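Local coordinates for acylneuraminate lyase (Mycoplasma synoviae, PDB 4N4P), which belongs to the dihydrodipicolinate synthetase family of TIM-barrel proteins and is modelled here as an assembly of four chains, at residues L10-F18 against V29-V37; T240-K251 against H286-L295. All blocks are in the same frame, centred on the assembly; numbering follows the deposited sequence.

Contact 1: residues L10-F18 against V29-V37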
loop_
_atom_site.group_PDB
_atom_site.type_symbol
_atom_site.label_atom_id
_atom_site.label_comp_id
_atom_site.label_asym_id
_atom_site.label_seq_id
_atom_site.Cartn_x
_atom_site.Cartn_y
_atom_site.Cartn_z
ATOM N N LEU A 10 32.757 -5.145 1.194
ATOM C CA LEU A 10 31.682 -6.121 1.027
ATOM C C LEU A 10 31.590 -7.112 2.175
ATOM O O LEU A 10 32.582 -7.760 2.538
ATOM C CB LEU A 10 31.857 -6.902 -0.268
ATOM C CG LEU A 10 31.800 -6.081 -1.545
ATOM C CD1 LEU A 10 32.037 -7.050 -2.734
ATOM C CD2 LEU A 10 30.437 -5.371 -1.678
ATOM N N PHE A 11 30.371 -7.243 2.696
ATOM C CA PHE A 11 30.029 -8.188 3.766
ATOM C C PHE A 11 28.889 -9.100 3.283
ATOM O O PHE A 11 27.726 -8.753 3.467
ATOM C CB PHE A 11 29.524 -7.420 4.982
ATOM C CG PHE A 11 30.602 -6.684 5.738
ATOM C CD1 PHE A 11 31.302 -5.642 5.145
ATOM C CD2 PHE A 11 30.914 -7.052 7.032
ATOM C CE1 PHE A 11 32.311 -4.967 5.839
ATOM C CE2 PHE A 11 31.907 -6.369 7.764
ATOM C CZ PHE A 11 32.620 -5.358 7.161
ATOM N N PRO A 12 29.208 -10.271 2.712
ATOM C CA PRO A 12 28.143 -11.226 2.408
ATOM C C PRO A 12 27.349 -11.560 3.672
ATOM O O PRO A 12 27.921 -11.721 4.781
ATOM C CB PRO A 12 28.903 -12.482 1.934
ATOM C CG PRO A 12 30.330 -12.293 2.495
ATOM C CD PRO A 12 30.546 -10.822 2.405
ATOM N N ALA A 13 26.039 -11.638 3.510
ATOM C CA ALA A 13 25.165 -12.163 4.553
ATOM C C ALA A 13 25.214 -13.684 4.446
ATOM O O ALA A 13 24.539 -14.303 3.609
ATOM C CB ALA A 13 23.748 -11.635 4.384
ATOM N N MET A 14 26.065 -14.271 5.268
ATOM C CA MET A 14 26.464 -15.668 5.119
ATOM C C MET A 14 25.295 -16.627 5.234
ATOM O O MET A 14 24.489 -16.483 6.119
ATOM C CB MET A 14 27.472 -16.034 6.209
ATOM C CG MET A 14 28.239 -17.315 5.868
ATOM S SD MET A 14 29.289 -17.800 7.231
ATOM C CE MET A 14 28.134 -18.619 8.308
ATOM N N VAL A 15 25.241 -17.598 4.327
ATOM C CA VAL A 15 24.298 -18.709 4.437
ATOM C C VAL A 15 24.740 -19.633 5.579
ATOM O O VAL A 15 25.933 -19.735 5.879
ATOM C CB VAL A 15 24.175 -19.486 3.101
ATOM C CG1 VAL A 15 23.591 -18.559 2.034
ATOM C CG2 VAL A 15 25.546 -20.055 2.638
ATOM N N THR A 16 23.779 -20.307 6.193
ATOM C CA THR A 16 24.080 -21.302 7.233
ATOM C C THR A 16 23.930 -22.743 6.693
ATOM O O THR A 16 22.827 -23.164 6.395
ATOM C CB THR A 16 23.200 -21.081 8.510
ATOM O OG1 THR A 16 23.321 -19.718 8.949
ATOM C CG2 THR A 16 23.665 -22.012 9.647
ATOM N N PRO A 17 25.042 -23.500 6.562
ATOM C CA PRO A 17 24.907 -24.853 6.027
ATOM C C PRO A 17 24.103 -25.810 6.899
ATOM O O PRO A 17 24.341 -25.921 8.101
ATOM C CB PRO A 17 26.362 -25.321 5.906
ATOM C CG PRO A 17 27.086 -24.046 5.631
ATOM C CD PRO A 17 26.463 -23.128 6.660
ATOM N N PHE A 18 23.135 -26.481 6.287
ATOM C CA PHE A 18 22.450 -27.577 6.964
ATOM C C PHE A 18 22.564 -28.817 6.113
ATOM O O PHE A 18 22.669 -28.728 4.898
ATOM C CB PHE A 18 20.958 -27.282 7.151
ATOM C CG PHE A 18 20.661 -25.998 7.879
ATOM C CD1 PHE A 18 20.941 -25.859 9.237
ATOM C CD2 PHE A 18 20.065 -24.938 7.204
ATOM C CE1 PHE A 18 20.643 -24.669 9.901
ATOM C CE2 PHE A 18 19.754 -23.761 7.854
ATOM C CZ PHE A 18 20.059 -23.613 9.205
ATOM N N VAL A 29 30.055 -24.853 7.882
ATOM C CA VAL A 29 30.207 -23.447 8.301
ATOM C C VAL A 29 31.653 -23.003 8.040
ATOM O O VAL A 29 31.909 -21.944 7.452
ATOM C CB VAL A 29 29.814 -23.238 9.783
ATOM C CG1 VAL A 29 30.173 -21.818 10.238
ATOM C CG2 VAL A 29 28.328 -23.528 9.989
ATOM N N LYS A 30 32.617 -23.848 8.417
ATOM C CA LYS A 30 34.012 -23.486 8.219
ATOM C C LYS A 30 34.376 -23.380 6.739
ATOM O O LYS A 30 35.105 -22.461 6.342
ATOM C CB LYS A 30 34.963 -24.451 8.944
ATOM C CG LYS A 30 34.573 -24.791 10.400
ATOM C CD LYS A 30 35.253 -23.848 11.390
ATOM C CE LYS A 30 35.151 -24.308 12.820
ATOM N NZ LYS A 30 36.452 -24.728 13.465
ATOM N N GLU A 31 33.855 -24.290 5.912
ATOM C CA GLU A 31 34.160 -24.228 4.475
ATOM C C GLU A 31 33.555 -22.978 3.832
ATOM O O GLU A 31 34.169 -22.378 2.969
ATOM C CB GLU A 31 33.652 -25.461 3.727
ATOM C CG GLU A 31 34.375 -26.763 4.096
ATOM C CD GLU A 31 34.056 -27.887 3.124
ATOM O OE1 GLU A 31 33.786 -27.619 1.921
ATOM O OE2 GLU A 31 34.089 -29.058 3.566
ATOM N N VAL A 32 32.343 -22.613 4.225
ATOM C CA VAL A 32 31.737 -21.392 3.682
ATOM C C VAL A 32 32.575 -20.171 4.072
ATOM O O VAL A 32 32.799 -19.296 3.255
ATOM C CB VAL A 32 30.281 -21.229 4.147
ATOM C CG1 VAL A 32 29.773 -19.791 3.946
ATOM C CG2 VAL A 32 29.397 -22.257 3.409
ATOM N N VAL A 33 33.001 -20.100 5.333
ATOM C CA VAL A 33 33.846 -18.969 5.774
ATOM C C VAL A 33 35.118 -18.888 4.924
ATOM O O VAL A 33 35.454 -17.822 4.385
ATOM C CB VAL A 33 34.156 -19.015 7.304
ATOM C CG1 VAL A 33 35.206 -17.914 7.713
ATOM C CG2 VAL A 33 32.883 -18.836 8.117
ATOM N N ASN A 34 35.832 -20.012 4.765
ATOM C CA ASN A 34 37.031 -19.998 3.931
ATOM C C ASN A 34 36.756 -19.568 2.499
ATOM O O ASN A 34 37.553 -18.853 1.908
ATOM C CB ASN A 34 37.738 -21.364 3.930
ATOM C CG ASN A 34 38.306 -21.758 5.298
ATOM O OD1 ASN A 34 38.487 -20.941 6.206
ATOM N ND2 ASN A 34 38.620 -23.049 5.429
ATOM N N PHE A 35 35.646 -20.031 1.922
ATOM C CA PHE A 35 35.274 -19.659 0.562
ATOM C C PHE A 35 35.098 -18.129 0.472
ATOM O O PHE A 35 35.634 -17.473 -0.438
ATOM C CB PHE A 35 33.979 -20.396 0.168
ATOM C CG PHE A 35 33.437 -20.018 -1.182
ATOM C CD1 PHE A 35 34.069 -20.435 -2.346
ATOM C CD2 PHE A 35 32.255 -19.261 -1.278
ATOM C CE1 PHE A 35 33.540 -20.104 -3.605
ATOM C CE2 PHE A 35 31.728 -18.932 -2.507
ATOM C CZ PHE A 35 32.365 -19.356 -3.676
ATOM N N LEU A 36 34.408 -17.562 1.452
ATOM C CA LEU A 36 34.146 -16.114 1.457
ATOM C C LEU A 36 35.440 -15.312 1.603
ATOM O O LEU A 36 35.684 -14.339 0.876
ATOM C CB LEU A 36 33.160 -15.750 2.570
ATOM C CG LEU A 36 31.768 -16.383 2.394
ATOM C CD1 LEU A 36 30.826 -15.987 3.535
ATOM C CD2 LEU A 36 31.207 -15.947 1.025
ATOM N N VAL A 37 36.281 -15.731 2.543
ATOM C CA VAL A 37 37.547 -15.043 2.781
ATOM C C VAL A 37 38.510 -15.246 1.615
ATOM O O VAL A 37 39.101 -14.290 1.133
ATOM C CB VAL A 37 38.205 -15.533 4.097
ATOM C CG1 VAL A 37 39.625 -14.908 4.298
ATOM C CG2 VAL A 37 37.279 -15.227 5.315
#
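Met-14 reaches helix 29-37 because its CG stands anti to the backbone N (chi1 -163°), and a bend at chi3 (81°) directs CE toward Val-29, the first residue of the helical segment. Met-14 CG lies 3.5 Å from Val-32 CG1 and 3.7 Å from Leu-36 CD1; the first is closer than carbons normally pack, so the fit is tight here. The sulfur crosses the Val-33 side chain at a slant, with Met-14 SD 3.8 Å from Val-33 CG2, while CE approaches CG1 of Val-29. Val-32, with CG1 anti to its own N (chi1 163°), splits its methyls between two neighbours: CG1 serves Met-14, and Val-32 CG2 meets Pro-17 CG at 3.7 Å. The Pro-17 ring also lies across Val-29, its CD 3.8 Å from Val-29 CG2. At the other end Pro-12 CG lies against both methyls of Leu-36, 3.9 Å from Leu-36 CD1. No hydrogen bond crosses, and the buried carbonyl O of Val-15 has no partner in the model. In the barrel, strand 9-12 and the loop after it are thus packed on helix 26-39, the helix that follows in sequence. Val-69 of helix 59-73 adds to the cover of Met-14 and Val-29, Asn-213 of helix 212-227 touches Pro-12 and Leu-36, and helix 253-263 lies against Val-15.

Contact 2: residues T240-K251 against H286-L295; sequences TYNDYVLDLISK and HAEFITDKYL
Asp-247 and Tyr-294 interlock as reciprocal knobs into holes between two helical segments that run antiparallel (176°) with axes 10.4 Å apart. The carboxylate of Asp-247 enters the hole formed by Phe-289, Ile-290, Lys-293 and Tyr-294, where its OD2 takes two bonds. The hydroxyl of Tyr-294 donates from above the carboxylate plane, OH to Asp-247 OD2 being 2.6 Å, whereas Lys-293 NZ comes nearly along the C-O axis and completes a salt bridge at 2.9 Å from the same OD2. The Tyr-294 ring is clasped on both faces: Tyr-244 CB sits 3.5 Å from its centroid as a CH-pi contact, and Lys-293 CG covers the opposite face. On the side of its CB, Tyr-244 also turns its ring edge toward the Tyr-294 face in a T-shaped pair, the planes 62° apart, and its CE1 edge meets Ile-290 CG2.

Where helix 231-248 ends, His-286 NE2 donates to Leu-248 O at 2.9 Å, close to the imidazole plane. With CG anti to its N (chi1 -177°), His-286 reaches that carbonyl while Lys-251 CB lies 4.0 Å from the ring centroid over one face and Ile-290 CG1 covers the other. Beside the type I turn from Leu-248 to Lys-251, Ser-250 gives Asp-247 O two bonds, from its N and from its OG.

Farther out, Thr-211 accepts the hydroxyl bond of Tyr-244, Glu-282 pairs with Lys-251, and Arg-178 of the second subunit holds Asp-243. Two donors on one carboxylate oxygen, one of them cationic, would be expected to favour an ionised Asp-247, while the histidine bond engages the carbonyl of the last helical residue, Leu-248, joining helix 280-294 to the end of helix 231-248 by polar as well as apolar contacts.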
loop_
_atom_site.group_PDB
_atom_site.type_symbol
_atom_site.label_atom_id
_atom_site.label_comp_id
_atom_site.label_asym_id
_atom_site.label_seq_id
_atom_site.Cartn_x
_atom_site.Cartn_y
_atom_site.Cartn_z
ATOM N N THR A 240 24.571 -5.264 -15.408
ATOM C CA THR A 240 24.976 -6.664 -15.352
ATOM C C THR A 240 24.689 -7.283 -13.989
ATOM O O THR A 240 24.105 -8.354 -13.908
ATOM C CB THR A 240 26.454 -6.837 -15.715
ATOM O OG1 THR A 240 26.621 -6.366 -17.058
ATOM C CG2 THR A 240 26.858 -8.333 -15.659
ATOM N N TYR A 241 25.107 -6.599 -12.924
ATOM C CA TYR A 241 24.875 -7.094 -11.565
ATOM C C TYR A 241 23.389 -7.301 -11.288
ATOM O O TYR A 241 22.968 -8.287 -10.688
ATOM C CB TYR A 241 25.497 -6.141 -10.519
ATOM C CG TYR A 241 25.738 -6.855 -9.215
ATOM C CD1 TYR A 241 26.885 -7.645 -9.035
ATOM C CD2 TYR A 241 24.773 -6.820 -8.198
ATOM C CE1 TYR A 241 27.084 -8.352 -7.860
ATOM C CE2 TYR A 241 24.960 -7.529 -7.006
ATOM C CZ TYR A 241 26.131 -8.289 -6.852
ATOM O OH TYR A 241 26.344 -8.987 -5.701
ATOM N N ASN A 242 22.572 -6.365 -11.719
ATOM C CA ASN A 242 21.144 -6.494 -11.398
ATOM C C ASN A 242 20.480 -7.543 -12.265
ATOM O O ASN A 242 19.546 -8.182 -11.825
ATOM C CB ASN A 242 20.455 -5.136 -11.498
ATOM C CG ASN A 242 20.848 -4.218 -10.310
ATOM O OD1 ASN A 242 21.658 -4.614 -9.467
ATOM N ND2 ASN A 242 20.264 -3.022 -10.242
ATOM N N ASP A 243 21.020 -7.753 -13.467
ATOM C CA ASP A 243 20.599 -8.898 -14.291
ATOM C C ASP A 243 20.872 -10.166 -13.487
ATOM O O ASP A 243 20.020 -11.059 -13.391
ATOM C CB ASP A 243 21.383 -8.966 -15.611
ATOM C CG ASP A 243 20.909 -7.969 -16.648
ATOM O OD1 ASP A 243 19.868 -7.308 -16.477
ATOM O OD2 ASP A 243 21.605 -7.865 -17.659
ATOM N N TYR A 244 22.067 -10.221 -12.913
ATOM C CA TYR A 244 22.508 -11.362 -12.099
ATOM C C TYR A 244 21.583 -11.590 -10.919
ATOM O O TYR A 244 21.150 -12.712 -10.679
ATOM C CB TYR A 244 23.956 -11.162 -11.628
ATOM C CG TYR A 244 24.304 -11.767 -10.280
ATOM C CD1 TYR A 244 24.388 -13.163 -10.102
ATOM C CD2 TYR A 244 24.576 -10.927 -9.167
ATOM C CE1 TYR A 244 24.718 -13.717 -8.838
ATOM C CE2 TYR A 244 24.931 -11.458 -7.924
ATOM C CZ TYR A 244 24.986 -12.850 -7.758
ATOM O OH TYR A 244 25.321 -13.378 -6.528
ATOM N N VAL A 245 21.277 -10.524 -10.181
ATOM C CA VAL A 245 20.411 -10.683 -9.010
ATOM C C VAL A 245 19.051 -11.255 -9.403
ATOM O O VAL A 245 18.590 -12.219 -8.796
ATOM C CB VAL A 245 20.240 -9.371 -8.222
ATOM C CG1 VAL A 245 19.338 -9.613 -7.001
ATOM C CG2 VAL A 245 21.638 -8.824 -7.763
ATOM N N LEU A 246 18.414 -10.679 -10.427
ATOM C CA LEU A 246 17.113 -11.164 -10.879
ATOM C C LEU A 246 17.177 -12.631 -11.386
ATOM O O LEU A 246 16.268 -13.450 -11.107
ATOM C CB LEU A 246 16.553 -10.233 -11.967
ATOM C CG LEU A 246 16.154 -8.868 -11.390
ATOM C CD1 LEU A 246 15.569 -7.940 -12.456
ATOM C CD2 LEU A 246 15.182 -9.044 -10.228
ATOM N N ASP A 247 18.253 -12.959 -12.096
ATOM C CA ASP A 247 18.436 -14.339 -12.584
ATOM C C ASP A 247 18.620 -15.267 -11.388
ATOM O O ASP A 247 18.029 -16.359 -11.331
ATOM C CB ASP A 247 19.634 -14.446 -13.564
ATOM C CG ASP A 247 19.259 -14.126 -15.000
ATOM O OD1 ASP A 247 18.068 -14.113 -15.346
ATOM O OD2 ASP A 247 20.176 -13.955 -15.815
ATOM N N LEU A 248 19.439 -14.839 -10.429
ATOM C CA LEU A 248 19.720 -15.655 -9.233
ATOM C C LEU A 248 18.445 -16.031 -8.485
ATOM O O LEU A 248 18.250 -17.198 -8.109
ATOM C CB LEU A 248 20.659 -14.889 -8.289
ATOM C CG LEU A 248 21.024 -15.579 -6.972
ATOM C CD1 LEU A 248 21.852 -16.849 -7.242
ATOM C CD2 LEU A 248 21.788 -14.602 -6.072
ATOM N N ILE A 249 17.573 -15.039 -8.286
ATOM C CA ILE A 249 16.374 -15.246 -7.473
ATOM C C ILE A 249 15.207 -15.760 -8.293
ATOM O O ILE A 249 14.066 -15.809 -7.799
ATOM C CB ILE A 249 15.971 -13.985 -6.655
ATOM C CG1 ILE A 249 15.594 -12.831 -7.603
ATOM C CG2 ILE A 249 17.114 -13.603 -5.687
ATOM C CD1 ILE A 249 15.127 -11.551 -6.900
ATOM N N SER A 250 15.455 -16.177 -9.529
ATOM C CA SER A 250 14.377 -16.856 -10.251
ATOM C C SER A 250 14.118 -18.236 -9.626
ATOM O O SER A 250 13.101 -18.872 -9.900
ATOM C CB SER A 250 14.647 -16.925 -11.755
ATOM O OG SER A 250 15.794 -17.702 -11.999
ATOM N N LYS A 251 15.039 -18.698 -8.784
ATOM C CA LYS A 251 14.761 -19.823 -7.889
ATOM C C LYS A 251 15.079 -19.306 -6.486
ATOM O O LYS A 251 15.637 -18.219 -6.353
ATOM C CB LYS A 251 15.589 -21.049 -8.247
ATOM C CG LYS A 251 15.169 -21.658 -9.629
ATOM C CD LYS A 251 15.790 -22.996 -9.874
ATOM C CE LYS A 251 15.638 -23.441 -11.334
ATOM N NZ LYS A 251 14.239 -23.367 -11.862
ATOM N N HIS A 286 20.569 -24.528 -12.488
ATOM C CA HIS A 286 20.450 -23.137 -12.093
ATOM C C HIS A 286 21.803 -22.597 -11.621
ATOM O O HIS A 286 22.230 -21.533 -12.064
ATOM C CB HIS A 286 19.403 -22.980 -11.004
ATOM C CG HIS A 286 19.178 -21.560 -10.601
ATOM N ND1 HIS A 286 18.761 -20.594 -11.488
ATOM C CD2 HIS A 286 19.319 -20.938 -9.405
ATOM C CE1 HIS A 286 18.643 -19.436 -10.859
ATOM N NE2 HIS A 286 18.965 -19.620 -9.592
ATOM N N ALA A 287 22.495 -23.343 -10.761
ATOM C CA ALA A 287 23.818 -22.913 -10.289
ATOM C C ALA A 287 24.818 -22.761 -11.415
ATOM O O ALA A 287 25.555 -21.783 -11.453
ATOM C CB ALA A 287 24.351 -23.840 -9.206
ATOM N N GLU A 288 24.828 -23.708 -12.357
ATOM C CA GLU A 288 25.713 -23.613 -13.520
ATOM C C GLU A 288 25.364 -22.438 -14.394
ATOM O O GLU A 288 26.246 -21.731 -14.814
ATOM C CB GLU A 288 25.623 -24.857 -14.396
ATOM C CG GLU A 288 26.128 -26.105 -13.736
ATOM C CD GLU A 288 25.951 -27.294 -14.677
ATOM O OE1 GLU A 288 24.820 -27.783 -14.818
ATOM O OE2 GLU A 288 26.937 -27.709 -15.286
ATOM N N PHE A 289 24.077 -22.251 -14.669
ATOM C CA PHE A 289 23.592 -21.093 -15.454
ATOM C C PHE A 289 24.110 -19.774 -14.872
ATOM O O PHE A 289 24.718 -18.960 -15.587
ATOM C CB PHE A 289 22.048 -21.102 -15.534
ATOM C CG PHE A 289 21.422 -19.772 -15.915
ATOM C CD1 PHE A 289 21.634 -19.203 -17.164
ATOM C CD2 PHE A 289 20.580 -19.110 -15.009
ATOM C CE1 PHE A 289 21.079 -17.958 -17.497
ATOM C CE2 PHE A 289 19.989 -17.880 -15.332
ATOM C CZ PHE A 289 20.240 -17.298 -16.589
ATOM N N ILE A 290 23.873 -19.562 -13.581
ATOM C CA ILE A 290 24.389 -18.326 -12.923
ATOM C C ILE A 290 25.915 -18.212 -13.009
ATOM O O ILE A 290 26.453 -17.141 -13.339
ATOM C CB ILE A 290 23.942 -18.235 -11.464
ATOM C CG1 ILE A 290 22.396 -18.223 -11.354
ATOM C CG2 ILE A 290 24.626 -16.982 -10.717
ATOM C CD1 ILE A 290 21.691 -16.999 -11.999
ATOM N N THR A 291 26.598 -19.289 -12.636
ATOM C CA THR A 291 28.067 -19.339 -12.627
ATOM C C THR A 291 28.673 -19.011 -13.994
ATOM O O THR A 291 29.575 -18.159 -14.097
ATOM C CB THR A 291 28.575 -20.722 -12.112
ATOM O OG1 THR A 291 28.183 -20.890 -10.749
ATOM C CG2 THR A 291 30.080 -20.835 -12.195
ATOM N N ASP A 292 28.199 -19.691 -15.034
ATOM C CA ASP A 292 28.746 -19.504 -16.371
ATOM C C ASP A 292 28.415 -18.123 -16.923
ATOM O O ASP A 292 29.238 -17.527 -17.626
ATOM C CB ASP A 292 28.235 -20.578 -17.354
ATOM C CG ASP A 292 28.643 -21.982 -16.949
ATOM O OD1 ASP A 292 29.624 -22.105 -16.171
ATOM O OD2 ASP A 292 27.958 -22.954 -17.380
ATOM N N LYS A 293 27.220 -17.619 -16.631
ATOM C CA LYS A 293 26.816 -16.305 -17.160
ATOM C C LYS A 293 27.527 -15.145 -16.466
ATOM O O LYS A 293 27.952 -14.166 -17.129
ATOM C CB LYS A 293 25.285 -16.108 -17.100
ATOM C CG LYS A 293 24.796 -14.784 -17.751
ATOM C CD LYS A 293 23.267 -14.793 -17.934
ATOM C CE LYS A 293 22.755 -13.503 -18.572
ATOM N NZ LYS A 293 21.241 -13.564 -18.520
ATOM N N TYR A 294 27.645 -15.237 -15.144
ATOM C CA TYR A 294 28.081 -14.063 -14.349
ATOM C C TYR A 294 29.389 -14.206 -13.605
ATOM O O TYR A 294 30.039 -13.191 -13.328
ATOM C CB TYR A 294 26.993 -13.692 -13.339
ATOM C CG TYR A 294 25.695 -13.290 -13.975
ATOM C CD1 TYR A 294 25.586 -12.071 -14.678
ATOM C CD2 TYR A 294 24.583 -14.131 -13.900
ATOM C CE1 TYR A 294 24.400 -11.700 -15.266
ATOM C CE2 TYR A 294 23.368 -13.772 -14.483
ATOM C CZ TYR A 294 23.292 -12.546 -15.163
ATOM O OH TYR A 294 22.114 -12.174 -15.755
ATOM N N LEU A 295 29.765 -15.441 -13.256
ATOM C CA LEU A 295 30.769 -15.654 -12.191
ATOM C C LEU A 295 32.114 -16.219 -12.619
ATOM O O LEU A 295 32.943 -16.572 -11.765
ATOM C CB LEU A 295 30.195 -16.525 -11.060
ATOM C CG LEU A 295 28.822 -16.174 -10.500
ATOM C CD1 LEU A 295 28.443 -17.091 -9.321
ATOM C CD2 LEU A 295 28.778 -14.667 -10.072
HETATM O O HOH W 1 23.155 -10.071 -18.263
#

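Along the chain the two contacts come in series, contact 1 closing before contact 2 opens. Their centres are about 19 Å apart and their nearest atoms about 7 Å, without touching. Contact 1 joins the end of strand 9-12 and the loop after it to helix 26-39, its centre about 11 Å from the chain centre; contact 2 pairs helices 231-248 and 280-294 farther out, its centre about 19 Å from it. Neither a strand nor a helix is common to both, yet helices 212-227 and 253-263 touch each of them. These two helices therefore bridge the beginning of the barrel and the C-terminal helices. Of the two, contact 2 is the one touched by the second subunit, which places it near a subunit interface.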